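Local coordinates for similar to yteR (Bacilus subtilis) (Clostridium acetobutylicum, PDB 4WU0), which probably releases unsaturated galacturonic acid from rhamnogalacturonan fragments of pectin by hydrolysis, as a glycoside hydrolase of family 105, at residues Y27-D32 with L348-L353; K15-T20 with N343-L348; H176-S181 with T191-H196; G172-A177 with R200-Y205. One frame throughout, in Å; residues are numbered along the deposited sequence.

Contact 1 (Y27-D32 with L348-L353)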
loop_
_atom_site.group_PDB
_atom_site.type_symbol
_atom_site.label_atom_id
_atom_site.label_comp_id
_atom_site.label_asym_id
_atom_site.label_seq_id
_atom_site.Cartn_x
_atom_site.Cartn_y
_atom_site.Cartn_z
ATOM N N TYR A 27 -3.210 -6.380 7.437
ATOM C CA TYR A 27 -3.669 -6.206 8.802
ATOM C C TYR A 27 -2.944 -5.030 9.466
ATOM O O TYR A 27 -3.578 -4.173 10.078
ATOM C CB TYR A 27 -3.485 -7.518 9.581
ATOM C CG TYR A 27 -4.244 -8.692 8.995
ATOM C CD1 TYR A 27 -5.347 -8.502 8.181
ATOM C CD2 TYR A 27 -3.862 -9.998 9.280
ATOM C CE1 TYR A 27 -6.058 -9.595 7.662
ATOM C CE2 TYR A 27 -4.537 -11.086 8.757
ATOM C CZ TYR A 27 -5.657 -10.866 7.965
ATOM O OH TYR A 27 -6.348 -11.933 7.446
ATOM N N GLY A 28 -1.626 -4.940 9.300
ATOM C CA GLY A 28 -0.904 -3.759 9.754
ATOM C C GLY A 28 -1.402 -2.496 9.066
ATOM O O GLY A 28 -1.489 -1.429 9.677
ATOM N N LEU A 29 -1.703 -2.610 7.780
ATOM C CA LEU A 29 -2.236 -1.485 7.011
ATOM C C LEU A 29 -3.550 -0.947 7.623
ATOM O O LEU A 29 -3.745 0.264 7.762
ATOM C CB LEU A 29 -2.471 -1.925 5.573
ATOM C CG LEU A 29 -3.224 -1.018 4.614
ATOM C CD1 LEU A 29 -2.557 0.331 4.415
ATOM C CD2 LEU A 29 -3.363 -1.736 3.281
ATOM N N THR A 30 -4.441 -1.860 7.984
ATOM C CA THR A 30 -5.716 -1.489 8.580
ATOM C C THR A 30 -5.472 -0.871 9.956
ATOM O O THR A 30 -6.094 0.126 10.322
ATOM C CB THR A 30 -6.650 -2.704 8.651
ATOM O OG1 THR A 30 -6.986 -3.110 7.319
ATOM C CG2 THR A 30 -7.931 -2.387 9.402
ATOM N N LEU A 31 -4.552 -1.453 10.723
ATOM C CA LEU A 31 -4.225 -0.889 12.007
ATOM C C LEU A 31 -3.584 0.503 11.896
ATOM O O LEU A 31 -3.798 1.358 12.771
ATOM C CB LEU A 31 -3.309 -1.829 12.808
ATOM C CG LEU A 31 -3.942 -3.158 13.210
ATOM C CD1 LEU A 31 -2.924 -4.002 13.974
ATOM C CD2 LEU A 31 -5.197 -2.965 14.055
ATOM N N ASP A 32 -2.795 0.720 10.841
ATOM C CA ASP A 32 -2.194 2.027 10.580
ATOM C C ASP A 32 -3.315 3.072 10.376
ATOM O O ASP A 32 -3.180 4.221 10.778
ATOM C CB ASP A 32 -1.284 1.968 9.333
ATOM C CG ASP A 32 0.050 1.214 9.563
ATOM O OD1 ASP A 32 0.517 1.155 10.714
ATOM O OD2 ASP A 32 0.667 0.699 8.584
ATOM N N LEU A 348 -10.001 -1.636 3.446
ATOM C CA LEU A 348 -10.377 -0.896 4.649
ATOM C C LEU A 348 -9.285 0.060 5.096
ATOM O O LEU A 348 -9.550 1.193 5.469
ATOM C CB LEU A 348 -10.712 -1.851 5.802
ATOM C CG LEU A 348 -11.943 -2.722 5.620
ATOM C CD1 LEU A 348 -11.970 -3.864 6.626
ATOM C CD2 LEU A 348 -13.198 -1.915 5.754
ATOM N N GLY A 349 -8.056 -0.410 5.125
ATOM C CA GLY A 349 -6.956 0.438 5.561
ATOM C C GLY A 349 -6.816 1.698 4.736
ATOM O O GLY A 349 -6.784 2.800 5.276
ATOM N N PRO A 350 -6.701 1.548 3.408
ATOM C CA PRO A 350 -6.601 2.738 2.557
ATOM C C PRO A 350 -7.810 3.646 2.677
ATOM O O PRO A 350 -7.660 4.862 2.615
ATOM C CB PRO A 350 -6.485 2.140 1.146
ATOM C CG PRO A 350 -5.781 0.836 1.390
ATOM C CD PRO A 350 -6.349 0.315 2.671
ATOM N N PHE A 351 -8.998 3.082 2.850
ATOM C CA PHE A 351 -10.179 3.929 3.039
ATOM C C PHE A 351 -10.091 4.744 4.339
ATOM O O PHE A 351 -10.396 5.938 4.365
ATOM C CB PHE A 351 -11.485 3.134 2.989
ATOM C CG PHE A 351 -12.687 4.010 3.171
ATOM C CD1 PHE A 351 -13.165 4.750 2.119
ATOM C CD2 PHE A 351 -13.274 4.168 4.416
ATOM C CE1 PHE A 351 -14.251 5.625 2.294
ATOM C CE2 PHE A 351 -14.358 5.015 4.581
ATOM C CZ PHE A 351 -14.836 5.748 3.501
ATOM N N LEU A 352 -9.660 4.127 5.430
ATOM C CA LEU A 352 -9.441 4.860 6.666
ATOM C C LEU A 352 -8.435 5.981 6.485
ATOM O O LEU A 352 -8.630 7.091 6.984
ATOM C CB LEU A 352 -8.891 3.915 7.731
ATOM C CG LEU A 352 -9.854 2.904 8.337
ATOM C CD1 LEU A 352 -9.074 1.803 9.056
ATOM C CD2 LEU A 352 -10.774 3.637 9.306
ATOM N N LEU A 353 -7.328 5.670 5.802
ATOM C CA LEU A 353 -6.265 6.650 5.592
ATOM C C LEU A 353 -6.712 7.810 4.708
ATOM O O LEU A 353 -6.410 8.973 4.999
ATOM C CB LEU A 353 -5.009 5.973 5.005
ATOM C CG LEU A 353 -4.357 4.966 5.952
ATOM C CD1 LEU A 353 -3.311 4.112 5.217
ATOM C CD2 LEU A 353 -3.689 5.685 7.123
#
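Leu29 and Thr30 pack against Gly349, Pro350, Leu352 and Leu353 in a buried contact between two nearly parallel helices, 25-41 and 345-360, arranged as neighbouring inner helices are in the (α/α)6 barrel of this family. It joins a helix near the start of the chain to the last one, consistent with closure of the helical ring. The local axes come within 7.5 Å at an angle of only 20°, and Thr30 CA lies 3.8 Å from Gly349 CA. Such closeness depends on Gly349, which has no side chain on the face turned to the partner; its CA rests 3.9 Å from Leu29 O. Leu29 reaches across the interface because its CG stands opposite the backbone N (chi1 170°), and its two methyls divide the work. CD2 meets Pro350 CD at 3.7 Å, the leucine side chain running at roughly a right angle to the pyrrolidine ring, while CD1 touches Leu353 CD1 at 3.9 Å. Pro350 also marks a kink, since its N gives no bond to the preceding turn. Thr30 is spoken for within its own helix: OG1 hydrogen-bonds to Glu26 O, one turn back, and makes no hydrogen bond across the interface. Other faces of helix 345-360 are covered by Met8 and Ile12 of helix 4-14, and by Ser268, Met269 and Tyr272 of helix 264-279. Further along, leucine methyls settle on main-chain oxygens: Leu353 CD2 lies 4.0 Å from Asp32 O, and Leu352 CD1 lies 3.6 Å from Thr30 O.

Contact 2 (K15-T20 with N343-L348)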
loop_
_atom_site.group_PDB
_atom_site.type_symbol
_atom_site.label_atom_id
_atom_site.label_comp_id
_atom_site.label_asym_id
_atom_site.label_seq_id
_atom_site.Cartn_x
_atom_site.Cartn_y
_atom_site.Cartn_z
ATOM N N LYS A 15 -17.718 -5.262 13.790
ATOM C CA LYS A 15 -17.981 -6.379 12.888
ATOM C C LYS A 15 -16.937 -7.484 13.086
ATOM O O LYS A 15 -17.009 -8.540 12.462
ATOM C CB LYS A 15 -18.005 -5.897 11.431
ATOM C CG LYS A 15 -19.212 -4.996 11.084
ATOM C CD LYS A 15 -19.068 -4.366 9.683
ATOM C CE LYS A 15 -20.120 -3.312 9.386
ATOM N NZ LYS A 15 -21.471 -3.875 9.206
ATOM N N ASN A 16 -15.979 -7.218 13.967
ATOM C CA ASN A 16 -14.871 -8.136 14.272
ATOM C C ASN A 16 -14.181 -8.691 13.031
ATOM O O ASN A 16 -14.000 -9.896 12.874
ATOM C CB ASN A 16 -15.331 -9.274 15.194
ATOM C CG ASN A 16 -14.176 -9.910 15.944
ATOM O OD1 ASN A 16 -13.170 -9.251 16.248
ATOM N ND2 ASN A 16 -14.296 -11.206 16.225
ATOM N N ILE A 17 -13.805 -7.790 12.145
ATOM C CA ILE A 17 -13.085 -8.157 10.935
ATOM C C ILE A 17 -11.798 -8.873 11.329
ATOM O O ILE A 17 -11.088 -8.442 12.230
ATOM C CB ILE A 17 -12.764 -6.891 10.122
ATOM C CG1 ILE A 17 -14.051 -6.144 9.744
ATOM C CG2 ILE A 17 -11.970 -7.220 8.882
ATOM C CD1 ILE A 17 -15.050 -6.947 8.984
ATOM N N THR A 18 -11.520 -9.979 10.652
ATOM C CA THR A 18 -10.351 -10.794 10.956
ATOM C C THR A 18 -9.057 -10.061 10.603
ATOM O O THR A 18 -8.832 -9.678 9.450
ATOM C CB THR A 18 -10.389 -12.118 10.185
ATOM O OG1 THR A 18 -11.627 -12.801 10.424
ATOM C CG2 THR A 18 -9.249 -13.023 10.604
ATOM N N LEU A 19 -8.201 -9.892 11.606
ATOM C CA LEU A 19 -6.905 -9.265 11.429
ATOM C C LEU A 19 -5.797 -10.085 12.071
ATOM O O LEU A 19 -4.686 -9.585 12.255
ATOM C CB LEU A 19 -6.914 -7.860 12.056
ATOM C CG LEU A 19 -7.971 -6.886 11.533
ATOM C CD1 LEU A 19 -8.038 -5.636 12.393
ATOM C CD2 LEU A 19 -7.678 -6.507 10.067
ATOM N N THR A 20 -6.094 -11.346 12.400
ATOM C CA THR A 20 -5.225 -12.135 13.286
ATOM C C THR A 20 -4.910 -13.566 12.814
ATOM O O THR A 20 -4.314 -14.330 13.571
ATOM C CB THR A 20 -5.836 -12.193 14.719
ATOM O OG1 THR A 20 -7.204 -12.603 14.646
ATOM C CG2 THR A 20 -5.774 -10.799 15.390
ATOM N N ASN A 343 -15.477 -5.474 3.024
ATOM C CA ASN A 343 -14.853 -5.444 4.340
ATOM C C ASN A 343 -13.551 -6.229 4.424
ATOM O O ASN A 343 -13.277 -6.899 5.402
ATOM C CB ASN A 343 -15.851 -5.848 5.419
ATOM C CG ASN A 343 -16.985 -4.863 5.530
ATOM O OD1 ASN A 343 -16.858 -3.714 5.089
ATOM N ND2 ASN A 343 -18.090 -5.293 6.099
ATOM N N GLU A 344 -12.763 -6.098 3.368
ATOM C CA GLU A 344 -11.444 -6.692 3.261
ATOM C C GLU A 344 -10.395 -5.652 3.641
ATOM O O GLU A 344 -10.377 -4.557 3.094
ATOM C CB GLU A 344 -11.245 -7.198 1.827
ATOM C CG GLU A 344 -9.818 -7.354 1.344
ATOM C CD GLU A 344 -9.004 -8.263 2.210
ATOM O OE1 GLU A 344 -9.556 -9.267 2.718
ATOM O OE2 GLU A 344 -7.801 -7.963 2.379
ATOM N N PRO A 345 -9.498 -6.005 4.570
ATOM C CA PRO A 345 -8.464 -5.078 5.018
ATOM C C PRO A 345 -7.618 -4.386 3.945
ATOM O O PRO A 345 -7.195 -3.247 4.169
ATOM C CB PRO A 345 -7.624 -5.949 5.951
ATOM C CG PRO A 345 -8.628 -6.857 6.563
ATOM C CD PRO A 345 -9.531 -7.212 5.422
ATOM N N LYS A 346 -7.378 -5.025 2.804
ATOM C CA LYS A 346 -6.627 -4.373 1.738
ATOM C C LYS A 346 -7.350 -3.115 1.224
ATOM O O LYS A 346 -6.707 -2.192 0.731
ATOM C CB LYS A 346 -6.371 -5.336 0.591
ATOM C CG LYS A 346 -5.439 -6.487 0.930
ATOM C CD LYS A 346 -5.381 -7.497 -0.205
ATOM C CE LYS A 346 -4.999 -8.888 0.272
ATOM N NZ LYS A 346 -6.165 -9.611 0.780
ATOM N N GLY A 347 -8.672 -3.070 1.382
ATOM C CA GLY A 347 -9.445 -1.867 1.086
ATOM C C GLY A 347 -9.732 -0.997 2.305
ATOM O O GLY A 347 -9.722 0.229 2.218
ATOM N N LEU A 348 -10.001 -1.636 3.446
ATOM C CA LEU A 348 -10.377 -0.896 4.649
ATOM C C LEU A 348 -9.285 0.060 5.096
ATOM O O LEU A 348 -9.550 1.193 5.469
ATOM C CB LEU A 348 -10.712 -1.851 5.802
ATOM C CG LEU A 348 -11.943 -2.722 5.620
ATOM C CD1 LEU A 348 -11.970 -3.864 6.626
ATOM C CD2 LEU A 348 -13.198 -1.915 5.754
#
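Ile17 and Leu19, on the loop between helices 4-14 and 25-41 of the (α/α)6 barrel, pack over the N-terminal end of helix 345-360. Ile17 touches with both branches: CD1 meets Asn343 CB at 3.8 Å, while CG2 lies 3.7 Å from Asn343 O and 4.0 Å from Leu348 CD1. Leu19 CD2 presses on Pro345 CG at 3.6 Å, the two side chains meeting at a slant. At the more exposed end, the aliphatic part of Lys15 crosses the Asn343 side chain at about a right angle, Lys15 CD 3.8 Å from Asn343 ND2. In the second shell the Asn343 amide is fixed on both sides, OD1 by Leu313 N and ND2 by Asn312 OD1, and Lys15 NZ bonds to Thr306 OG1. A Schellman motif at Asn16, with positive phi, ends helix 4-14 and turns the chain toward Ile17. Across the contact Glu344 is the N-cap of helix 345-360, its OE2 accepting from Lys346 N at 3.0 Å. The same oxygen forms a salt bridge with Lys346 NZ at 2.8 Å; NZ also bonds to Tyr318 O. The two Lys346 nitrogens approach OE2 from opposite faces of the carboxylate plane.

Contact 3 (H176-S181 with T191-H196)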
loop_
_atom_site.group_PDB
_atom_site.type_symbol
_atom_site.label_atom_id
_atom_site.label_comp_id
_atom_site.label_asym_id
_atom_site.label_seq_id
_atom_site.Cartn_x
_atom_site.Cartn_y
_atom_site.Cartn_z
ATOM N N HIS A 176 2.113 -3.816 -13.193
ATOM C CA HIS A 176 2.081 -4.478 -11.895
ATOM C C HIS A 176 3.458 -5.070 -11.511
ATOM O O HIS A 176 3.933 -4.882 -10.395
ATOM C CB HIS A 176 1.021 -5.570 -11.969
ATOM C CG HIS A 176 0.761 -6.299 -10.686
ATOM N ND1 HIS A 176 -0.203 -7.281 -10.594
ATOM C CD2 HIS A 176 1.327 -6.215 -9.460
ATOM C CE1 HIS A 176 -0.213 -7.772 -9.371
ATOM N NE2 HIS A 176 0.688 -7.129 -8.657
ATOM N N ALA A 177 4.107 -5.748 -12.453
ATOM C CA ALA A 177 5.343 -6.458 -12.151
ATOM C C ALA A 177 6.294 -6.543 -13.333
ATOM O O ALA A 177 5.906 -6.362 -14.502
ATOM C CB ALA A 177 5.026 -7.869 -11.661
ATOM N N TYR A 178 7.535 -6.886 -12.989
ATOM C CA TYR A 178 8.679 -6.927 -13.890
ATOM C C TYR A 178 9.522 -8.140 -13.506
ATOM O O TYR A 178 9.802 -8.334 -12.327
ATOM C CB TYR A 178 9.497 -5.645 -13.700
ATOM C CG TYR A 178 10.864 -5.615 -14.325
ATOM C CD1 TYR A 178 11.030 -5.697 -15.698
ATOM C CD2 TYR A 178 11.998 -5.472 -13.536
ATOM C CE1 TYR A 178 12.297 -5.656 -16.271
ATOM C CE2 TYR A 178 13.263 -5.419 -14.101
ATOM C CZ TYR A 178 13.404 -5.505 -15.466
ATOM O OH TYR A 178 14.672 -5.450 -16.018
ATOM N N ASP A 179 9.910 -8.950 -14.491
ATOM C CA ASP A 179 10.837 -10.055 -14.287
ATOM C C ASP A 179 12.129 -9.738 -15.037
ATOM O O ASP A 179 12.193 -9.832 -16.257
ATOM C CB ASP A 179 10.267 -11.365 -14.823
ATOM C CG ASP A 179 11.168 -12.548 -14.547
ATOM O OD1 ASP A 179 12.269 -12.360 -14.000
ATOM O OD2 ASP A 179 10.787 -13.676 -14.893
ATOM N N GLU A 180 13.157 -9.368 -14.296
ATOM C CA GLU A 180 14.442 -8.995 -14.879
ATOM C C GLU A 180 15.025 -10.123 -15.729
ATOM O O GLU A 180 15.750 -9.877 -16.696
ATOM C CB GLU A 180 15.383 -8.649 -13.726
ATOM C CG GLU A 180 16.796 -8.417 -14.063
ATOM C CD GLU A 180 17.506 -7.823 -12.883
ATOM O OE1 GLU A 180 18.077 -8.591 -12.065
ATOM O OE2 GLU A 180 17.439 -6.586 -12.766
ATOM N N SER A 181 14.682 -11.360 -15.380
ATOM C CA SER A 181 15.225 -12.522 -16.062
ATOM C C SER A 181 14.388 -12.842 -17.289
ATOM O O SER A 181 14.813 -13.606 -18.146
ATOM C CB SER A 181 15.279 -13.721 -15.117
ATOM O OG SER A 181 14.008 -14.308 -14.935
ATOM N N THR A 191 10.426 -6.522 -22.590
ATOM C CA THR A 191 10.557 -5.611 -21.470
ATOM C C THR A 191 10.544 -6.300 -20.114
ATOM O O THR A 191 10.867 -5.689 -19.097
ATOM C CB THR A 191 9.368 -4.684 -21.427
ATOM O OG1 THR A 191 8.195 -5.490 -21.255
ATOM C CG2 THR A 191 9.267 -3.877 -22.705
ATOM N N GLY A 192 10.129 -7.557 -20.082
ATOM C CA GLY A 192 10.000 -8.260 -18.812
ATOM C C GLY A 192 8.743 -7.903 -18.041
ATOM O O GLY A 192 8.537 -8.391 -16.937
ATOM N N LEU A 193 7.904 -7.054 -18.610
ATOM C CA LEU A 193 6.763 -6.528 -17.866
ATOM C C LEU A 193 5.511 -7.385 -17.973
ATOM O O LEU A 193 5.292 -8.086 -18.959
ATOM C CB LEU A 193 6.445 -5.110 -18.317
ATOM C CG LEU A 193 7.609 -4.165 -18.004
ATOM C CD1 LEU A 193 7.518 -2.889 -18.812
ATOM C CD2 LEU A 193 7.672 -3.884 -16.492
ATOM N N SER A 194 4.686 -7.295 -16.934
ATOM C CA SER A 194 3.390 -7.960 -16.938
ATOM C C SER A 194 2.445 -7.203 -17.885
ATOM O O SER A 194 2.768 -6.112 -18.334
ATOM C CB SER A 194 2.833 -8.038 -15.516
ATOM O OG SER A 194 2.624 -6.745 -14.972
ATOM N N PRO A 195 1.271 -7.785 -18.209
ATOM C CA PRO A 195 0.486 -7.203 -19.303
ATOM C C PRO A 195 -0.331 -5.945 -18.994
ATOM O O PRO A 195 -0.665 -5.207 -19.939
ATOM C CB PRO A 195 -0.477 -8.347 -19.679
ATOM C CG PRO A 195 0.218 -9.571 -19.219
ATOM C CD PRO A 195 0.868 -9.181 -17.950
ATOM N N HIS A 196 -0.681 -5.732 -17.730
ATOM C CA HIS A 196 -1.666 -4.715 -17.383
ATOM C C HIS A 196 -1.326 -3.806 -16.226
ATOM O O HIS A 196 -0.527 -4.128 -15.338
ATOM C CB HIS A 196 -3.026 -5.375 -17.091
ATOM C CG HIS A 196 -3.701 -5.881 -18.319
ATOM N ND1 HIS A 196 -4.206 -5.034 -19.278
ATOM C CD2 HIS A 196 -3.902 -7.142 -18.783
ATOM C CE1 HIS A 196 -4.712 -5.746 -20.269
ATOM N NE2 HIS A 196 -4.536 -7.028 -19.991
#
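Tyr178 and Leu193 form a single antiparallel bridge, a non-hydrogen-bonded pair with their CA atoms 4.4 Å apart, flanked by Ser194 N to Ala177 O (2.9 Å) and Asp179 N to Gly192 O (2.9 Å, N-H...O angle 168°). The segment 191-196 thus lies along one edge of strand 177-179, whose other edge bonds to strand 126-128 through Tyr178 and Ile127. Beyond the bridge the pairing continues through a side chain: Ser194 OG, set between its own backbone N and carbonyl carbon (chi1 62°), accepts from Ala177 N at 3.1 Å. A weak bond from His176 N to His196 O, at 3.4 Å, follows. The His176 imidazole turns away from the segment 191-196; its ND1 bonds to Tyr335 OH and its ring meets Trp198. At the other end the Tyr178 ring lies with its edge to the loop: Thr191 O lies near the ring plane, 3.2 Å from Tyr178 CE1, while Tyr178 CB touches Leu193 CD2 at 3.8 Å. Both tyrosine and leucine side chains also rest on Leu166 of helix 152-166. Gly192, with positive phi (79°), passes the Asp179 carbonyl without a side chain. An ST turn, Leu193 N to Thr191 OG1 at 3.1 Å, shapes the approach to the bridge, and an Asx turn, Asp179 OD1 accepting from Ser181 N, follows the strand. Main-chain bonds and one serine hydroxyl carry most of the polar pairing, so the register is fixed chiefly by the backbone, with the apolar Tyr178–Leu193 packing as a supplement.

Contact 4 (G172-A177 with R200-Y205)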
loop_
_atom_site.group_PDB
_atom_site.type_symbol
_atom_site.label_atom_id
_atom_site.label_comp_id
_atom_site.label_asym_id
_atom_site.label_seq_id
_atom_site.Cartn_x
_atom_site.Cartn_y
_atom_site.Cartn_z
ATOM N N GLY A 172 2.225 6.707 -19.025
ATOM C CA GLY A 172 2.788 7.123 -17.754
ATOM C C GLY A 172 2.432 6.230 -16.582
ATOM O O GLY A 172 2.933 6.410 -15.473
ATOM N N LEU A 173 1.589 5.231 -16.824
ATOM C CA LEU A 173 1.252 4.267 -15.792
ATOM C C LEU A 173 2.372 3.235 -15.653
ATOM O O LEU A 173 3.204 3.088 -16.556
ATOM C CB LEU A 173 -0.081 3.596 -16.123
ATOM C CG LEU A 173 -1.302 4.516 -16.211
ATOM C CD1 LEU A 173 -2.480 3.772 -16.806
ATOM C CD2 LEU A 173 -1.703 5.071 -14.839
ATOM N N LEU A 174 2.399 2.538 -14.516
ATOM C CA LEU A 174 3.383 1.487 -14.275
ATOM C C LEU A 174 2.691 0.136 -14.196
ATOM O O LEU A 174 1.641 -0.018 -13.565
ATOM C CB LEU A 174 4.164 1.724 -12.968
ATOM C CG LEU A 174 5.258 2.792 -12.965
ATOM C CD1 LEU A 174 4.678 4.175 -13.100
ATOM C CD2 LEU A 174 6.113 2.701 -11.702
ATOM N N TYR A 175 3.273 -0.838 -14.873
ATOM C CA TYR A 175 2.761 -2.193 -14.855
ATOM C C TYR A 175 2.933 -2.813 -13.477
ATOM O O TYR A 175 3.803 -2.427 -12.706
ATOM C CB TYR A 175 3.481 -3.048 -15.893
ATOM C CG TYR A 175 3.263 -2.601 -17.304
ATOM C CD1 TYR A 175 2.170 -3.038 -18.027
ATOM C CD2 TYR A 175 4.151 -1.733 -17.919
ATOM C CE1 TYR A 175 1.967 -2.617 -19.336
ATOM C CE2 TYR A 175 3.942 -1.307 -19.213
ATOM C CZ TYR A 175 2.851 -1.755 -19.906
ATOM O OH TYR A 175 2.653 -1.343 -21.201
ATOM N N HIS A 176 2.113 -3.816 -13.193
ATOM C CA HIS A 176 2.081 -4.478 -11.895
ATOM C C HIS A 176 3.458 -5.070 -11.511
ATOM O O HIS A 176 3.933 -4.882 -10.395
ATOM C CB HIS A 176 1.021 -5.570 -11.969
ATOM C CG HIS A 176 0.761 -6.299 -10.686
ATOM N ND1 HIS A 176 -0.203 -7.281 -10.594
ATOM C CD2 HIS A 176 1.327 -6.215 -9.460
ATOM C CE1 HIS A 176 -0.213 -7.772 -9.371
ATOM N NE2 HIS A 176 0.688 -7.129 -8.657
ATOM N N ALA A 177 4.107 -5.748 -12.453
ATOM C CA ALA A 177 5.343 -6.458 -12.151
ATOM C C ALA A 177 6.294 -6.543 -13.333
ATOM O O ALA A 177 5.906 -6.362 -14.502
ATOM C CB ALA A 177 5.026 -7.869 -11.661
ATOM N N ARG A 200 -4.763 -1.548 -7.810
ATOM C CA ARG A 200 -4.162 -1.596 -6.483
ATOM C C ARG A 200 -2.629 -1.502 -6.542
ATOM O O ARG A 200 -2.022 -0.897 -5.665
ATOM C CB ARG A 200 -4.608 -2.835 -5.701
ATOM C CG ARG A 200 -3.865 -2.951 -4.373
ATOM C CD ARG A 200 -4.575 -3.723 -3.271
ATOM N NE ARG A 200 -4.648 -5.167 -3.490
ATOM C CZ ARG A 200 -5.770 -5.869 -3.596
ATOM N NH1 ARG A 200 -5.700 -7.179 -3.735
ATOM N NH2 ARG A 200 -6.961 -5.292 -3.511
ATOM N N ALA A 201 -2.026 -2.053 -7.575
ATOM C CA ALA A 201 -0.570 -1.966 -7.715
ATOM C C ALA A 201 -0.114 -0.526 -7.872
ATOM O O ALA A 201 0.852 -0.085 -7.212
ATOM C CB ALA A 201 -0.106 -2.797 -8.850
ATOM N N MET A 202 -0.780 0.239 -8.732
ATOM C CA MET A 202 -0.476 1.660 -8.785
ATOM C C MET A 202 -0.745 2.337 -7.454
ATOM O O MET A 202 -0.005 3.214 -7.053
ATOM C CB MET A 202 -1.262 2.367 -9.885
ATOM C CG MET A 202 -0.671 2.213 -11.267
ATOM S SD MET A 202 0.957 2.988 -11.467
ATOM C CE MET A 202 0.615 4.743 -11.269
ATOM N N GLY A 203 -1.816 1.948 -6.772
ATOM C CA GLY A 203 -2.112 2.481 -5.449
ATOM C C GLY A 203 -0.966 2.246 -4.468
ATOM O O GLY A 203 -0.575 3.147 -3.737
ATOM N N TRP A 204 -0.422 1.031 -4.436
ATOM C CA TRP A 204 0.710 0.747 -3.567
ATOM C C TRP A 204 1.863 1.700 -3.848
ATOM O O TRP A 204 2.480 2.238 -2.935
ATOM C CB TRP A 204 1.227 -0.668 -3.770
ATOM C CG TRP A 204 0.335 -1.814 -3.261
ATOM C CD1 TRP A 204 -0.002 -2.946 -3.957
ATOM C CD2 TRP A 204 -0.270 -1.962 -1.962
ATOM N NE1 TRP A 204 -0.762 -3.772 -3.180
ATOM C CE2 TRP A 204 -0.955 -3.187 -1.961
ATOM C CE3 TRP A 204 -0.302 -1.180 -0.804
ATOM C CZ2 TRP A 204 -1.672 -3.641 -0.866
ATOM C CZ3 TRP A 204 -1.004 -1.647 0.285
ATOM C CH2 TRP A 204 -1.674 -2.867 0.250
ATOM N N TYR A 205 2.164 1.887 -5.129
ATOM C CA TYR A 205 3.328 2.676 -5.500
ATOM C C TYR A 205 3.138 4.150 -5.134
ATOM O O TYR A 205 4.071 4.786 -4.625
ATOM C CB TYR A 205 3.657 2.524 -6.986
ATOM C CG TYR A 205 5.000 3.087 -7.381
ATOM C CD1 TYR A 205 6.181 2.505 -6.951
ATOM C CD2 TYR A 205 5.088 4.184 -8.216
ATOM C CE1 TYR A 205 7.431 3.026 -7.316
ATOM C CE2 TYR A 205 6.324 4.688 -8.605
ATOM C CZ TYR A 205 7.480 4.110 -8.144
ATOM O OH TYR A 205 8.690 4.630 -8.499
#
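Leu174 lies over one face of the Tyr205 ring, CD2 4.0 Å from the ring centroid and 24° off its normal, a CH-pi contact that centres the packing of the loop 172-177 on helix 199-215 of the (α/α)6 barrel. The methyl sits toward the CE2 side of the ring, 3.7 Å from Tyr205 CE2, and the two side chains cross at about a right angle. Met202, folded back by successive bends at chi2 and chi3 (both -65°), brings its thioether up beside the loop: SD is 3.8 Å from Leu174 CB, and Met202 CE makes a looser contact with Leu173 CD2 at 4.3 Å. From the preceding residue, Ala201 CB lies obliquely to the His176 ring, 3.8 Å from His176 CD2. Leu129 of helix 129-146 packs on both Leu174 and Ala201, and Ala236 and Leu237 of helix 223-240 cover Leu173, so the loop is wedged among three helices. At the outer end of the tyrosine, Tyr205 OH bonds to Phe159 O, which holds the ring that Leu174 rests on. The polar edge across the segments is slight. Tyr175 points away from helix 199-215, its ring meeting Phe197, while the backbone beside it makes a single weak hydrogen bond to sulfur: Leu174 N to Met202 SD, 3.4 Å, with an N-H...S angle of 154°.

How the contacts relate
From the N terminus, the loop 15-20 opens contact 2 and helix 25-41 opens contact 1; both close only near the C terminus, on 343-348 and 348-353. Their segments alternate along the chain, so the two closures cross, and they share Leu348 on helix 345-360. Contacts 3 and 4 fall within both of these long loops. They begin on the same stretch, sharing His176 and Ala177, before the chain returns first to 191-196 and then to helix 199-215. Tyr175 CD1 meets Ser194 O between them. Helix 199-215 joins contact 4 to the terminal pair: Trp204 CH2 touches Leu29 CD2, and Arg200 NH1 lies by Lys346 CD.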